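Local coordinates for lipoprotein (Clostridioides difficile, PDB 7RAG) that binds the CwlD amidase as a lipoprotein of the LolA family and allosterically activates it during spore formation, at residues L77-N80 with D85-E88; K120-L125 with N149-E154; K50-K55 with F104-L109; K134-Q139 with P162-K167; L56-I59 with H63-G66. All coordinates share one frame; numbering follows the deposited sequence.

Contact 1: L77-N80 with D85-E88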
# COMPACT_ATOMS: atom_id res chain seq x y z
N LEU A 77 2.10 6.66 -3.77
CA LEU A 77 1.82 7.32 -2.50
C LEU A 77 2.18 8.79 -2.64
O LEU A 77 3.32 9.12 -2.98
CB LEU A 77 2.64 6.70 -1.37
CG LEU A 77 2.33 5.27 -0.95
CD1 LEU A 77 3.47 4.78 -0.11
CD2 LEU A 77 1.03 5.22 -0.17
N VAL A 78 1.24 9.67 -2.36
CA VAL A 78 1.45 11.10 -2.46
C VAL A 78 1.27 11.66 -1.06
O VAL A 78 0.21 11.47 -0.45
CB VAL A 78 0.47 11.74 -3.47
CG1 VAL A 78 0.78 13.19 -3.70
CG2 VAL A 78 0.51 10.97 -4.77
N LYS A 79 2.30 12.30 -0.53
CA LYS A 79 2.36 12.63 0.89
C LYS A 79 2.55 14.13 1.08
O LYS A 79 3.46 14.72 0.49
CB LYS A 79 3.50 11.86 1.57
CG LYS A 79 3.19 10.39 1.79
CD LYS A 79 4.23 9.72 2.65
CE LYS A 79 3.93 8.24 2.82
NZ LYS A 79 5.17 7.43 2.77
N ASN A 80 1.68 14.73 1.90
CA ASN A 80 1.88 16.08 2.41
C ASN A 80 1.96 16.00 3.93
O ASN A 80 0.92 15.94 4.61
CB ASN A 80 0.77 17.04 1.99
CG ASN A 80 1.04 18.49 2.45
OD1 ASN A 80 2.10 18.79 3.01
ND2 ASN A 80 0.09 19.39 2.19
N ASP A 85 -1.14 14.08 5.57
CA ASP A 85 -1.99 13.46 4.57
C ASP A 85 -1.19 12.49 3.71
O ASP A 85 -0.10 12.82 3.23
CB ASP A 85 -2.67 14.50 3.68
CG ASP A 85 -3.86 13.91 2.95
OD1 ASP A 85 -4.40 12.90 3.46
OD2 ASP A 85 -4.25 14.43 1.87
N VAL A 86 -1.74 11.30 3.53
CA VAL A 86 -1.19 10.28 2.65
C VAL A 86 -2.31 9.82 1.74
O VAL A 86 -3.36 9.37 2.23
CB VAL A 86 -0.62 9.08 3.41
CG1 VAL A 86 -0.42 7.91 2.43
CG2 VAL A 86 0.69 9.46 4.11
N VAL A 87 -2.10 9.91 0.44
CA VAL A 87 -3.08 9.45 -0.53
C VAL A 87 -2.45 8.36 -1.38
O VAL A 87 -1.30 8.49 -1.84
CB VAL A 87 -3.66 10.61 -1.38
CG1 VAL A 87 -3.60 11.91 -0.59
CG2 VAL A 87 -2.97 10.73 -2.70
N GLU A 88 -3.19 7.27 -1.55
CA GLU A 88 -2.81 6.12 -2.35
C GLU A 88 -3.59 6.17 -3.65
O GLU A 88 -4.82 6.33 -3.63
CB GLU A 88 -3.12 4.84 -1.59
CG GLU A 88 -2.29 3.65 -1.96
CD GLU A 88 -2.78 2.37 -1.29
OE1 GLU A 88 -3.87 2.40 -0.65
OE2 GLU A 88 -2.08 1.35 -1.42
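V78 and V87 sit opposite each other as a hydrogen-bonded antiparallel pair, each giving its backbone N-H to the other's carbonyl. V78 N meets V87 O in the carbonyl plane at 2.8 Å, and V87 N returns a bond of 2.9 Å to V78 O. Two residues on, N80 and D85 repeat the exchange: N80 N lies 2.9 Å from D85 O, while D85 N reaches N80 O from above the carbonyl plane. Four N-H groups and four carbonyls therefore satisfy one another, and L77 CA adds a CA-H contact, 3.4 Å from V87 O. The backbones of L77 and K79 bond on their other edge to E70 and S68 of strand 68-71.

On one face L77, K79, V86 and E88 line up. K79 CG stands anti to its carbonyl carbon (chi1 -74°), which lays the stem beside V86, CG meeting V86 CG2 at 3.5 Å, while NZ makes a long, weak ion pair with E70 OE1. L77 CD2 touches V86 CG1 at 4.0 Å. The other face carries V78, N80, D85 and V87, and here V78 CB packs 3.7 Å from V87 CG2. V78 and V87 face W199 and I203 of the amidase chain, where β-branched apolar side chains suit both an extended strand and an apolar interface. D85 sends OD1 to R145 of the amidase in a salt bridge and OD2 to its W199 NE1. N80 OD1 accepts from K67 NZ and K82 N. This is a regular antiparallel β-hairpin, 75-80 with 85-90, whose second strand is the outermost of its sheet within the chain.

Contact 2: K120-L125 with N149-E154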
# COMPACT_ATOMS: atom_id res chain seq x y z
N LYS A 120 31.42 16.45 -26.68
CA LYS A 120 31.98 17.29 -25.63
C LYS A 120 31.93 16.60 -24.27
O LYS A 120 31.47 17.16 -23.27
CB LYS A 120 31.26 18.65 -25.59
N GLY A 121 32.41 15.36 -24.23
CA GLY A 121 32.45 14.61 -22.99
C GLY A 121 31.13 14.07 -22.49
O GLY A 121 31.03 13.66 -21.33
N HIS A 122 30.10 14.05 -23.33
CA HIS A 122 28.79 13.54 -22.93
C HIS A 122 28.27 12.53 -23.94
O HIS A 122 28.40 12.70 -25.15
CB HIS A 122 27.77 14.66 -22.79
CG HIS A 122 28.04 15.55 -21.63
ND1 HIS A 122 28.80 16.70 -21.73
CD2 HIS A 122 27.66 15.46 -20.33
CE1 HIS A 122 28.86 17.28 -20.55
NE2 HIS A 122 28.18 16.56 -19.68
N LEU A 123 27.67 11.47 -23.40
CA LEU A 123 26.82 10.56 -24.16
C LEU A 123 25.43 11.19 -24.19
O LEU A 123 24.81 11.38 -23.15
CB LEU A 123 26.84 9.19 -23.49
CG LEU A 123 25.98 7.96 -23.85
CD1 LEU A 123 26.61 7.10 -24.89
CD2 LEU A 123 25.69 7.11 -22.60
N VAL A 124 24.96 11.56 -25.38
CA VAL A 124 23.65 12.18 -25.57
C VAL A 124 22.71 11.12 -26.11
O VAL A 124 22.99 10.50 -27.14
CB VAL A 124 23.72 13.39 -26.52
CG1 VAL A 124 22.41 14.14 -26.51
CG2 VAL A 124 24.86 14.30 -26.13
N LEU A 125 21.59 10.92 -25.41
CA LEU A 125 20.60 9.90 -25.75
C LEU A 125 19.26 10.59 -25.97
O LEU A 125 18.76 11.27 -25.07
CB LEU A 125 20.48 8.87 -24.64
CG LEU A 125 21.79 8.30 -24.12
CD1 LEU A 125 21.49 7.23 -23.08
CD2 LEU A 125 22.60 7.72 -25.26
N ASN A 149 27.38 8.55 -15.17
CA ASN A 149 26.23 9.03 -14.43
C ASN A 149 25.49 10.06 -15.26
O ASN A 149 26.11 10.81 -16.03
CB ASN A 149 26.67 9.67 -13.10
CG ASN A 149 27.33 8.68 -12.13
OD1 ASN A 149 26.87 7.54 -11.96
ND2 ASN A 149 28.39 9.12 -11.47
N PRO A 150 24.17 10.14 -15.16
CA PRO A 150 23.44 11.17 -15.90
C PRO A 150 23.75 12.56 -15.35
O PRO A 150 23.84 12.75 -14.14
CB PRO A 150 21.97 10.80 -15.68
CG PRO A 150 21.96 10.12 -14.35
CD PRO A 150 23.29 9.38 -14.25
N GLU A 151 23.94 13.52 -16.25
CA GLU A 151 24.17 14.90 -15.84
C GLU A 151 22.93 15.76 -16.00
O GLU A 151 22.57 16.52 -15.10
CB GLU A 151 25.33 15.51 -16.63
CG GLU A 151 26.65 14.77 -16.47
CD GLU A 151 27.87 15.69 -16.42
OE1 GLU A 151 27.90 16.70 -17.15
OE2 GLU A 151 28.81 15.40 -15.64
N LYS A 152 22.25 15.65 -17.15
CA LYS A 152 21.15 16.54 -17.47
C LYS A 152 20.11 15.80 -18.29
O LYS A 152 20.42 14.88 -19.05
CB LYS A 152 21.65 17.76 -18.24
CG LYS A 152 20.63 18.85 -18.38
CD LYS A 152 21.23 20.13 -18.92
CE LYS A 152 21.60 20.01 -20.39
NZ LYS A 152 21.85 21.36 -20.99
N MSE A 153 18.86 16.23 -18.14
CA MSE A 153 17.80 15.71 -18.97
C MSE A 153 16.86 16.82 -19.39
O MSE A 153 16.52 17.67 -18.58
CB MSE A 153 17.03 14.63 -18.25
CG MSE A 153 16.06 13.96 -19.21
SE MSE A 153 14.54 13.09 -18.37
CE MSE A 153 15.40 11.35 -17.94
N GLU A 154 16.45 16.83 -20.66
CA GLU A 154 15.54 17.84 -21.18
C GLU A 154 14.34 17.18 -21.84
O GLU A 154 14.49 16.29 -22.68
CB GLU A 154 16.25 18.76 -22.18
CG GLU A 154 17.44 19.51 -21.60
CD GLU A 154 18.17 20.35 -22.65
OE1 GLU A 154 18.17 19.98 -23.84
OE2 GLU A 154 18.75 21.40 -22.27
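H122 and E151 form a His-carboxylate hydrogen bond on the surface of the C-terminal antiparallel sheet, reaching over strand 138-144, which separates their two strands. The backbones are well apart, with H122 CA and E151 CA 8.6 Å from each other, so the two side chains bridge the gap. H122 NE2 donates to E151 OE1 at 2.5 Å, a length so short that its exact value is doubtful, and the N-H points nearly straight at the oxygen (166°). Seen from the imidazole, the oxygen lies at the ring edge, within the ring plane. Seen from the glutamate, the nitrogen arrives from above the carboxylate plane, and the two flat groups are turned 61° apart. A bend at chi2 of E151 (-143°) carries the carboxylate to the ring; CG itself comes 4.0 Å from H122 NE2.

E151 belongs to a classic β-bulge: it and K152 both face Y142 on strand 138-144, and the extra residue changes the direction in which side chains leave the strand. K152 makes a cation-pi contact with Y142 and, through NZ, a weak salt bridge with E154 OE2 at 3.4 Å.

Each polar end of the pair has a second partner. H122 ND1 makes a weak hydrogen bond of 3.1 Å to K120 O, and E151 OE2 accepts from N144 ND2. Histidine fits here because its two ring nitrogens can address acceptors on different sides. With both nitrogens turned towards oxygens, and a carboxylate against one of them, the imidazole would probably favour its protonated form, giving the bond a share of ion-pair character.

Contact 3: K50-K55 with F104-L109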
# COMPACT_ATOMS: atom_id res chain seq x y z
N LYS A 50 11.55 -9.09 -8.36
CA LYS A 50 12.31 -7.94 -7.88
C LYS A 50 11.75 -6.69 -8.55
O LYS A 50 11.58 -6.67 -9.77
CB LYS A 50 13.80 -8.12 -8.20
CG LYS A 50 14.73 -7.64 -7.12
CD LYS A 50 16.19 -7.69 -7.54
CE LYS A 50 16.72 -9.10 -7.49
NZ LYS A 50 17.96 -9.27 -8.31
N THR A 51 11.38 -5.69 -7.77
CA THR A 51 10.61 -4.56 -8.30
C THR A 51 11.30 -3.25 -7.96
O THR A 51 12.09 -3.16 -7.01
CB THR A 51 9.16 -4.53 -7.77
OG1 THR A 51 9.15 -4.03 -6.42
CG2 THR A 51 8.54 -5.91 -7.78
N ASP A 52 11.01 -2.23 -8.77
CA ASP A 52 11.59 -0.91 -8.59
C ASP A 52 10.80 -0.10 -7.57
O ASP A 52 9.58 -0.20 -7.49
CB ASP A 52 11.64 -0.17 -9.92
CG ASP A 52 12.52 -0.86 -10.94
OD1 ASP A 52 12.50 -0.44 -12.11
OD2 ASP A 52 13.23 -1.82 -10.58
N ASN A 53 11.51 0.68 -6.76
CA ASN A 53 10.88 1.61 -5.84
C ASN A 53 11.57 2.96 -5.98
O ASN A 53 12.78 3.07 -5.75
CB ASN A 53 10.94 1.11 -4.39
CG ASN A 53 10.46 2.15 -3.38
OD1 ASN A 53 11.19 3.07 -3.01
ND2 ASN A 53 9.22 1.99 -2.92
N TYR A 54 10.79 3.97 -6.35
CA TYR A 54 11.28 5.33 -6.54
C TYR A 54 10.62 6.24 -5.50
O TYR A 54 9.42 6.13 -5.24
CB TYR A 54 10.95 5.83 -7.93
CG TYR A 54 11.80 5.26 -9.05
CD1 TYR A 54 13.06 5.77 -9.31
CD2 TYR A 54 11.33 4.24 -9.87
CE1 TYR A 54 13.83 5.28 -10.35
CE2 TYR A 54 12.10 3.73 -10.90
CZ TYR A 54 13.35 4.27 -11.15
OH TYR A 54 14.14 3.79 -12.17
N LYS A 55 11.40 7.11 -4.87
CA LYS A 55 10.84 8.15 -4.03
C LYS A 55 11.37 9.50 -4.50
O LYS A 55 12.58 9.66 -4.66
CB LYS A 55 11.18 7.92 -2.56
CG LYS A 55 10.60 8.95 -1.62
CD LYS A 55 10.48 8.36 -0.23
CE LYS A 55 10.32 9.45 0.83
NZ LYS A 55 9.11 9.20 1.67
N PHE A 104 15.22 7.73 -15.61
CA PHE A 104 16.03 7.37 -16.77
C PHE A 104 16.33 5.89 -16.88
O PHE A 104 16.49 5.41 -18.00
CB PHE A 104 17.36 8.13 -16.76
CG PHE A 104 18.18 7.89 -15.54
CD1 PHE A 104 19.16 6.92 -15.53
CD2 PHE A 104 17.95 8.63 -14.39
CE1 PHE A 104 19.92 6.69 -14.42
CE2 PHE A 104 18.70 8.40 -13.25
CZ PHE A 104 19.69 7.42 -13.26
N ILE A 105 16.44 5.15 -15.77
CA ILE A 105 16.61 3.71 -15.90
C ILE A 105 15.38 3.13 -16.57
O ILE A 105 14.25 3.57 -16.31
CB ILE A 105 16.83 3.00 -14.55
CG1 ILE A 105 17.82 3.74 -13.65
CG2 ILE A 105 17.31 1.57 -14.80
CD1 ILE A 105 18.08 3.00 -12.34
N LYS A 106 15.59 2.13 -17.41
CA LYS A 106 14.58 1.30 -18.05
C LYS A 106 13.92 1.99 -19.24
O LYS A 106 13.13 1.34 -19.93
CB LYS A 106 13.47 0.83 -17.08
CG LYS A 106 13.87 -0.33 -16.14
CD LYS A 106 12.68 -0.80 -15.29
CE LYS A 106 11.35 -0.25 -15.83
NZ LYS A 106 10.19 -0.83 -15.11
N ASN A 107 14.21 3.26 -19.52
CA ASN A 107 13.95 3.79 -20.85
C ASN A 107 15.22 4.01 -21.64
O ASN A 107 15.26 3.72 -22.84
CB ASN A 107 13.17 5.10 -20.80
CG ASN A 107 12.98 5.73 -22.18
OD1 ASN A 107 13.37 6.88 -22.43
ND2 ASN A 107 12.40 4.96 -23.11
N TYR A 108 16.27 4.50 -20.98
CA TYR A 108 17.59 4.56 -21.59
C TYR A 108 18.35 3.26 -21.43
O TYR A 108 19.40 3.09 -22.07
CB TYR A 108 18.37 5.73 -21.01
CG TYR A 108 17.73 7.03 -21.43
CD1 TYR A 108 17.88 7.50 -22.73
CD2 TYR A 108 16.92 7.74 -20.55
CE1 TYR A 108 17.27 8.69 -23.15
CE2 TYR A 108 16.31 8.93 -20.94
CZ TYR A 108 16.49 9.40 -22.25
OH TYR A 108 15.88 10.57 -22.64
N LEU A 109 17.84 2.34 -20.61
CA LEU A 109 18.36 0.98 -20.58
C LEU A 109 17.77 0.15 -21.71
O LEU A 109 18.50 -0.36 -22.57
CB LEU A 109 18.05 0.32 -19.23
CG LEU A 109 18.41 -1.17 -19.14
CD1 LEU A 109 19.93 -1.37 -19.20
CD2 LEU A 109 17.81 -1.77 -17.88
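K106 and D52 approach from opposite directions, lysine from the loop after strand 85-90 and aspartate from strand 40-58. From K106 CB the chain runs on through CG, which stands beside the backbone N (chi1 -77°); both come before the first touching atom. That atom is CD, 3.2 Å from D52 OD1. CE follows at 3.9 Å from the same oxygen. NZ ends 3.8 Å from D52 OD1, a long salt bridge that is an attraction of charges more than a directed bond. About the CG-CD bond the chain is nearly eclipsed (chi3 15°), bringing CE back beside CB, so the exact course of this exposed side chain is less certain than its general direction. Lysine suits the spot because its length lets a loop reach a charged strand residue.

The other carboxylate oxygen, D52 OD2, has a stronger partner, a hydrogen bond with Y48 OH of the second subunit. That tyrosine belongs to a strand which pairs antiparallel with K50-K55, so the five-stranded N-terminal sheet runs on across the dimer interface and the loop 104-109 lies close beside it.

Two residues further along the strand, Y54 sends its ring from the same side as D52. Buried Y54 offers a long flat ring and I105 a branched apolar surface: Y54 OH is 3.7 Å from I105 CB and 4.0 Å from I105 CD1. The two side chains meet at a slant. F100 meets the tyrosine ring edge-to-face, and Y25 of the second subunit packs on both Y54 and I105. The Y54 ring also meets that of Y48 of the second subunit, their planes at about 40°.

Contact 4: K134-Q139 with P162-K167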
# COMPACT_ATOMS: atom_id res chain seq x y z
N LYS A 134 2.14 17.98 -27.83
CA LYS A 134 2.87 19.16 -28.27
C LYS A 134 3.99 19.53 -27.29
O LYS A 134 5.07 19.96 -27.71
CB LYS A 134 1.87 20.31 -28.45
CG LYS A 134 2.41 21.74 -28.55
CD LYS A 134 1.24 22.70 -28.37
CE LYS A 134 1.53 24.12 -28.85
NZ LYS A 134 0.25 24.92 -28.93
N TYR A 135 3.76 19.31 -26.00
CA TYR A 135 4.65 19.79 -24.95
C TYR A 135 5.68 18.77 -24.49
O TYR A 135 6.76 19.17 -24.05
CB TYR A 135 3.82 20.23 -23.74
CG TYR A 135 2.94 21.41 -24.06
CD1 TYR A 135 3.48 22.68 -24.19
CD2 TYR A 135 1.57 21.25 -24.24
CE1 TYR A 135 2.70 23.76 -24.48
CE2 TYR A 135 0.78 22.32 -24.53
CZ TYR A 135 1.34 23.58 -24.65
OH TYR A 135 0.57 24.68 -24.95
N PHE A 136 5.35 17.48 -24.55
CA PHE A 136 6.27 16.41 -24.16
C PHE A 136 6.62 15.64 -25.43
O PHE A 136 6.11 14.55 -25.67
CB PHE A 136 5.62 15.46 -23.09
CG PHE A 136 5.26 16.14 -21.79
CD1 PHE A 136 6.04 15.97 -20.67
CD2 PHE A 136 4.13 16.93 -21.70
CE1 PHE A 136 5.70 16.57 -19.48
CE2 PHE A 136 3.78 17.53 -20.52
CZ PHE A 136 4.55 17.36 -19.41
N ASN A 137 7.56 16.17 -26.20
CA ASN A 137 7.82 15.61 -27.52
C ASN A 137 9.03 14.68 -27.54
O ASN A 137 8.93 13.55 -28.03
CB ASN A 137 8.01 16.73 -28.54
CG ASN A 137 7.71 16.27 -29.93
OD1 ASN A 137 6.59 15.83 -30.22
ND2 ASN A 137 8.71 16.35 -30.80
N LYS A 138 10.17 15.13 -27.05
CA LYS A 138 11.39 14.35 -27.12
C LYS A 138 12.09 14.45 -25.78
O LYS A 138 12.06 15.51 -25.14
CB LYS A 138 12.30 14.82 -28.28
N GLN A 139 12.69 13.35 -25.35
CA GLN A 139 13.39 13.23 -24.08
C GLN A 139 14.88 13.07 -24.37
O GLN A 139 15.28 12.13 -25.07
CB GLN A 139 12.84 12.03 -23.31
CG GLN A 139 12.98 12.10 -21.80
CD GLN A 139 12.65 10.77 -21.15
OE1 GLN A 139 12.45 9.77 -21.84
NE2 GLN A 139 12.59 10.76 -19.82
N PRO A 162 13.17 23.28 -24.47
CA PRO A 162 13.08 22.56 -23.20
C PRO A 162 11.92 23.08 -22.36
O PRO A 162 11.85 24.26 -22.02
CB PRO A 162 14.43 22.83 -22.53
CG PRO A 162 15.32 23.23 -23.62
CD PRO A 162 14.48 23.93 -24.63
N ARG A 163 10.99 22.18 -22.04
CA ARG A 163 9.95 22.50 -21.07
C ARG A 163 10.30 22.04 -19.68
O ARG A 163 9.88 22.68 -18.71
CB ARG A 163 8.62 21.86 -21.49
CG ARG A 163 8.12 22.37 -22.79
CD ARG A 163 8.20 23.86 -22.77
NE ARG A 163 7.43 24.43 -23.87
CZ ARG A 163 6.50 25.36 -23.73
NH1 ARG A 163 6.24 25.84 -22.53
NH2 ARG A 163 5.87 25.79 -24.81
N PHE A 164 11.03 20.93 -19.55
CA PHE A 164 11.54 20.46 -18.27
C PHE A 164 13.03 20.26 -18.41
O PHE A 164 13.47 19.58 -19.34
CB PHE A 164 10.92 19.13 -17.82
CG PHE A 164 9.52 19.24 -17.39
CD1 PHE A 164 9.21 19.38 -16.04
CD2 PHE A 164 8.49 19.22 -18.32
CE1 PHE A 164 7.89 19.50 -15.64
CE2 PHE A 164 7.18 19.33 -17.93
CZ PHE A 164 6.87 19.48 -16.58
N THR A 165 13.80 20.81 -17.47
CA THR A 165 15.24 20.61 -17.42
C THR A 165 15.61 20.06 -16.05
O THR A 165 15.45 20.75 -15.04
CB THR A 165 16.01 21.90 -17.69
OG1 THR A 165 15.59 22.44 -18.94
CG2 THR A 165 17.50 21.60 -17.76
N VAL A 166 16.14 18.84 -16.03
CA VAL A 166 16.60 18.21 -14.82
C VAL A 166 18.12 18.22 -14.84
O VAL A 166 18.73 17.66 -15.76
CB VAL A 166 16.07 16.78 -14.68
CG1 VAL A 166 16.64 16.12 -13.44
CG2 VAL A 166 14.55 16.77 -14.67
N LYS A 167 18.73 18.82 -13.83
CA LYS A 167 20.18 18.72 -13.62
C LYS A 167 20.42 17.83 -12.41
O LYS A 167 19.92 18.11 -11.31
CB LYS A 167 20.80 20.11 -13.41
CG LYS A 167 21.02 20.89 -14.73
CD LYS A 167 21.09 22.39 -14.50
CE LYS A 167 21.54 23.15 -15.76
NZ LYS A 167 22.89 23.83 -15.61
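The Y135 ring and the R163 guanidinium stand almost perpendicular, planes 84° apart, with the ring edge directed at one guanidinium face. Y135 CE1 lies 3.8 Å from R163 NH2, which in turn sits near the plane of the tyrosine ring, while K134 CD lies over one face of that ring. The pair joins the turn before strand 138-144 to the start of strand 162-173 in the C-terminal antiparallel sheet, both beside strand 150-156. Classic β-bulges mark both ends: N137 and K138 face L156, R163 and F164 face V155, and at R163 the chain turns a corner.

A bend at chi2 (-48°) folds the arginine chain back towards the tyrosine. Its CG lies 3.7 Å from Y135 O, and its charge is met by others: NE forms a salt bridge with D157 OD2, and NH1 bonds to V34 O of the second subunit. Y135 OH donates to S100 O of the amidase. Arginine thus suits a place where it can join its own chain to a neighbour, and tyrosine offers a ring edge to the guanidinium and a hydroxyl for the amidase carbonyl.

One residue further along each segment, F136 and F164 bring their rings together, buried by V155 and by the amidase, whose N16 and G61 pack on F136 and F164. Their planes make 31° and their centroids are 5.5 Å apart, an oblique pairing in which F136 CE1 comes to 3.5 Å from F164 CE2.

Contact 5: L56-I59 with H63-G66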
# COMPACT_ATOMS: atom_id res chain seq x y z
N LEU A 56 10.47 10.44 -4.76
CA LEU A 56 10.83 11.82 -5.06
C LEU A 56 10.30 12.68 -3.92
O LEU A 56 9.09 12.73 -3.69
CB LEU A 56 10.24 12.32 -6.38
CG LEU A 56 9.93 11.33 -7.50
CD1 LEU A 56 9.55 12.11 -8.75
CD2 LEU A 56 11.12 10.41 -7.79
N GLU A 57 11.20 13.36 -3.21
CA GLU A 57 10.78 14.26 -2.15
C GLU A 57 11.27 15.67 -2.45
O GLU A 57 12.43 15.89 -2.80
CB GLU A 57 11.30 13.78 -0.79
CG GLU A 57 11.16 14.85 0.29
CD GLU A 57 12.00 14.55 1.48
OE1 GLU A 57 12.35 13.36 1.64
OE2 GLU A 57 12.34 15.51 2.23
N VAL A 58 10.38 16.64 -2.29
CA VAL A 58 10.69 18.02 -2.61
C VAL A 58 11.31 18.69 -1.40
O VAL A 58 10.80 18.58 -0.28
CB VAL A 58 9.45 18.78 -3.06
CG1 VAL A 58 9.89 20.08 -3.67
CG2 VAL A 58 8.66 17.97 -4.06
N ILE A 59 12.42 19.41 -1.62
CA ILE A 59 13.09 20.13 -0.56
C ILE A 59 13.07 21.64 -0.78
O ILE A 59 12.86 22.39 0.17
CB ILE A 59 14.54 19.63 -0.36
CG1 ILE A 59 15.36 19.71 -1.63
CG2 ILE A 59 14.56 18.20 0.17
CD1 ILE A 59 16.82 19.37 -1.40
N HIS A 63 7.24 25.94 0.26
CA HIS A 63 5.87 25.45 0.27
C HIS A 63 5.81 23.94 0.09
O HIS A 63 4.96 23.26 0.68
CB HIS A 63 5.07 26.17 -0.83
CG HIS A 63 3.79 25.50 -1.21
ND1 HIS A 63 3.34 25.44 -2.51
CD2 HIS A 63 2.87 24.84 -0.46
CE1 HIS A 63 2.20 24.77 -2.55
NE2 HIS A 63 1.89 24.41 -1.32
N LEU A 64 6.71 23.39 -0.73
CA LEU A 64 6.66 21.97 -1.06
C LEU A 64 7.54 21.10 -0.18
O LEU A 64 7.42 19.88 -0.25
CB LEU A 64 7.05 21.76 -2.52
CG LEU A 64 6.19 22.48 -3.54
CD1 LEU A 64 6.69 22.17 -4.93
CD2 LEU A 64 4.73 22.13 -3.40
N LYS A 65 8.40 21.71 0.63
CA LYS A 65 9.41 20.97 1.38
C LYS A 65 8.77 19.83 2.16
O LYS A 65 7.77 20.03 2.84
CB LYS A 65 10.14 21.92 2.33
CG LYS A 65 11.23 21.28 3.18
CD LYS A 65 11.68 22.24 4.29
CE LYS A 65 12.87 21.69 5.05
NZ LYS A 65 13.20 22.44 6.32
N GLY A 66 9.33 18.63 2.01
CA GLY A 66 8.82 17.48 2.70
C GLY A 66 7.66 16.77 2.03
O GLY A 66 7.28 15.69 2.48
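V58 and G66 are joined by a backbone hydrogen bond, G66 N to V58 O at 2.7 Å, with the donor lying nearly along the C=O axis. The same carbonyl also takes a CA-H contact from K65 CA at 3.2 Å, so two successive residues of the returning chain gather on one oxygen. G66 has a positive phi of 84°, where a side chain would crowd the carbonyl before it; glycine is thus the natural residue at this turn.

V58 meets L64 obliquely, its CG1 3.5 Å from L64 CB. CG1 is the branch that stands anti to the backbone N (chi1 -167°), which carries it over the leucine. The two apolar residues pack across the connection of a β-hairpin between strand 40-58 and strand 68-71, and the pairing continues in backbone bonds between V58 and K67. Packing of V43 and Y42 of the second subunit on V58 and L64 extends this apolar patch.

K65 lays the start of its extended chain against a carbonyl, CB 3.5 Å from I59 O, before the amine leads away. G66, having no side chain, lets the extended E57 bring OE2 alongside its CA, at 4.1 Å.

From the N terminus, the chain opens contact 3 at K50-K55 and closes it only at F104-L109, so the first sheet is bound to the loop that leads into the second. Within that span contact 5 closes a short connection between strands 40-58 and 68-71, and then contact 1 pairs the hairpin strands 75-80 and 85-90; these two follow in series in the same sheet. Beyond contact 3, contacts 2 and 4 cross, since K134-Q139 falls between the segments of contact 2 and N149-E154 between those of contact 4. Both lie in the C-terminal sheet. F104 and Y108 of contact 3 pack on P150, M153 and L125 of contact 2, joining the two halves.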